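Local atomic coordinates of glutaredoxin 1 (Francisella tularensis subsp. tularensis, PDB entry 3MSZ), a protein that probably reduces protein disulfides as a glutathione-binding, thioredoxin-fold oxidoreductase of the glutaredoxin family. Residues M4-Y9 against P63-D68. Numbering follows the deposited sequence.
Sequences MKVKIY and PQIFID
The rings of Tyr9 and Phe66 meet on one side of a two-strand ladder, their planes almost perpendicular at 84° and their centroids 5.8 Å apart. Each CG is anti to its own carbonyl carbon (chi1 -67° in Tyr9, -58° in Phe66), and both rings leave the same face of the sheet. Phe66 CD2 lies at the Tyr9 ring edge, and CE2 of Tyr9 comes within 3.6 Å of CE2 of Phe66. Edges also face the backbone: Gln64 O lies near the Tyr9 ring plane, Lys7 O near that of Phe66. Beyond the segments, the Tyr9 ring meets Phe45 and the Phe66 ring meets His71. Lys7 NZ donates to Tyr9 OH at 3.0 Å, which should help fix the phenol. Between the strands, Lys7 with Phe66 and Tyr9 with Gln64 form antiparallel hydrogen-bonded pairs; Phe66 N to Lys7 O, at 2.8 Å, is nearly linear. Beyond the end of strand 64-67, Asp68 N binds Lys5 O, while Asp68 OD2 receives Lys5 N at 2.9 Å from above the carboxylate plane. Asp68 OD1 forms a salt bridge with Lys88, and Lys5 NZ one with Asp69. The opposite face carries Val6, Ile8, Ile65 and Ile67; Ile8, in the conformer given, lies alongside Ile65. At one end of the ladder selenomethionine Met4 reaches Ile67 CG2 with SE, at 3.9 Å. At the other, Pro63, the cis-proline characteristic of thioredoxins and glutaredoxins, borders bound glutathione and the CxxC cysteine Cys17. Strands 6-10 and 64-67 are the central pair of the sheet, flanked by parallel 32-35 and antiparallel 70-73, with Phe24 of helix 15-26 packed on Val6 and Ile65.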
loop_
_atom_site.group_PDB
_atom_site.type_symbol
_atom_site.label_atom_id
_atom_site.label_comp_id
_atom_site.label_asym_id
_atom_site.label_seq_id
_atom_site.Cartn_x
_atom_site.Cartn_y
_atom_site.Cartn_z
HETATM N N MSE A 4 -10.019 -11.040 0.747
HETATM C CA MSE A 4 -8.627 -10.887 1.175
HETATM C C MSE A 4 -8.524 -9.621 2.022
HETATM O O MSE A 4 -9.364 -8.741 1.927
HETATM C CB MSE A 4 -7.675 -10.830 -0.024
HETATM C CG MSE A 4 -7.578 -9.466 -0.667
HETATM SE SE MSE A 4 -6.928 -9.491 -2.502
HETATM C CE MSE A 4 -8.613 -9.928 -3.376
ATOM N N LYS A 5 -7.522 -9.553 2.879
ATOM C CA LYS A 5 -7.318 -8.399 3.744
ATOM C C LYS A 5 -6.278 -7.446 3.136
ATOM O O LYS A 5 -5.100 -7.794 3.002
ATOM C CB LYS A 5 -6.853 -8.864 5.126
ATOM C CG LYS A 5 -6.041 -7.830 5.914
ATOM C CD LYS A 5 -5.459 -8.431 7.211
ATOM C CE LYS A 5 -4.491 -7.456 7.914
ATOM N NZ LYS A 5 -4.091 -7.868 9.304
ATOM N N VAL A 6 -6.731 -6.251 2.770
ATOM C CA VAL A 6 -5.896 -5.248 2.122
ATOM C C VAL A 6 -5.686 -4.059 3.032
ATOM O O VAL A 6 -6.632 -3.478 3.546
ATOM C CB VAL A 6 -6.533 -4.723 0.832
ATOM C CG1 VAL A 6 -5.583 -3.679 0.154
ATOM C CG2 VAL A 6 -6.878 -5.884 -0.111
ATOM N N LYS A 7 -4.430 -3.687 3.216
ATOM C CA LYS A 7 -4.096 -2.472 3.931
ATOM C C LYS A 7 -3.273 -1.559 3.024
ATOM O O LYS A 7 -2.296 -1.990 2.395
ATOM C CB LYS A 7 -3.291 -2.832 5.187
ATOM C CG LYS A 7 -2.885 -1.639 6.026
ATOM C CD LYS A 7 -4.092 -1.021 6.709
ATOM C CE LYS A 7 -3.693 0.078 7.674
ATOM N NZ LYS A 7 -2.982 -0.462 8.870
ATOM N N ILE A 8 -3.681 -0.295 2.945
ATOM C CA ILE A 8 -2.963 0.701 2.163
ATOM C C ILE A 8 -2.599 1.923 2.997
ATOM O O ILE A 8 -3.462 2.536 3.641
ATOM C CB ILE A 8 -3.785 1.237 0.964
ATOM C CG1 ILE A 8 -4.561 0.096 0.285
ATOM C CG2 ILE A 8 -2.845 1.910 -0.036
ATOM C CD1 ILE A 8 -5.343 0.530 -0.979
ATOM N N TYR A 9 -1.322 2.286 2.945
ATOM C CA TYR A 9 -0.836 3.470 3.600
ATOM C C TYR A 9 -0.670 4.563 2.563
ATOM O O TYR A 9 -0.019 4.351 1.534
ATOM C CB TYR A 9 0.500 3.152 4.280
ATOM C CG TYR A 9 0.349 2.188 5.441
ATOM C CD1 TYR A 9 0.066 2.661 6.717
ATOM C CD2 TYR A 9 0.521 0.814 5.269
ATOM C CE1 TYR A 9 -0.062 1.790 7.797
ATOM C CE2 TYR A 9 0.386 -0.083 6.354
ATOM C CZ TYR A 9 0.108 0.431 7.613
ATOM O OH TYR A 9 -0.037 -0.405 8.705
ATOM N N PRO A 63 2.040 5.213 -2.236
ATOM C CA PRO A 63 1.397 4.251 -1.335
ATOM C C PRO A 63 2.278 3.027 -1.014
ATOM O O PRO A 63 3.193 2.694 -1.770
ATOM C CB PRO A 63 0.171 3.805 -2.148
ATOM C CG PRO A 63 0.688 3.837 -3.544
ATOM C CD PRO A 63 1.577 5.046 -3.631
ATOM N N GLN A 64 1.974 2.378 0.110
ATOM C CA GLN A 64 2.485 1.044 0.436
ATOM C C GLN A 64 1.288 0.136 0.683
ATOM O O GLN A 64 0.426 0.409 1.534
ATOM C CB GLN A 64 3.434 1.044 1.656
ATOM C CG GLN A 64 4.759 1.831 1.425
ATOM C CD GLN A 64 5.584 1.347 0.219
ATOM O OE1 GLN A 64 6.290 2.131 -0.437
ATOM N NE2 GLN A 64 5.487 0.066 -0.085
ATOM N N ILE A 65 1.260 -0.968 -0.059
ATOM C CA ILE A 65 0.132 -1.875 -0.056
ATOM C C ILE A 65 0.511 -3.233 0.546
ATOM O O ILE A 65 1.527 -3.835 0.165
ATOM C CB ILE A 65 -0.347 -2.084 -1.508
ATOM C CG1 ILE A 65 -0.772 -0.736 -2.105
ATOM C CG2 ILE A 65 -1.478 -3.138 -1.558
ATOM C CD1 ILE A 65 -0.779 -0.713 -3.610
ATOM N N PHE A 66 -0.281 -3.691 1.513
ATOM C CA PHE A 66 -0.115 -5.034 2.065
ATOM C C PHE A 66 -1.372 -5.864 1.797
ATOM O O PHE A 66 -2.498 -5.386 1.943
ATOM C CB PHE A 66 0.167 -4.986 3.562
ATOM C CG PHE A 66 1.394 -4.197 3.924
ATOM C CD1 PHE A 66 2.566 -4.831 4.289
ATOM C CD2 PHE A 66 1.370 -2.807 3.899
ATOM C CE1 PHE A 66 3.719 -4.086 4.633
ATOM C CE2 PHE A 66 2.504 -2.066 4.255
ATOM C CZ PHE A 66 3.671 -2.710 4.617
ATOM N N ILE A 67 -1.172 -7.103 1.376
ATOM C CA ILE A 67 -2.291 -7.993 1.124
ATOM C C ILE A 67 -2.068 -9.283 1.898
ATOM O O ILE A 67 -1.042 -9.959 1.714
ATOM C CB ILE A 67 -2.424 -8.284 -0.350
ATOM C CG1 ILE A 67 -2.609 -6.961 -1.106
ATOM C CG2 ILE A 67 -3.566 -9.273 -0.586
ATOM C CD1 ILE A 67 -2.696 -7.090 -2.602
ATOM N N ASP A 68 -3.035 -9.600 2.760
ATOM C CA ASP A 68 -2.926 -10.706 3.714
ATOM C C ASP A 68 -1.564 -10.669 4.416
ATOM O O ASP A 68 -0.908 -11.703 4.570
ATOM C CB ASP A 68 -3.175 -12.068 3.034
ATOM C CG ASP A 68 -4.608 -12.201 2.481
ATOM O OD1 ASP A 68 -4.782 -12.798 1.390
ATOM O OD2 ASP A 68 -5.559 -11.692 3.131
#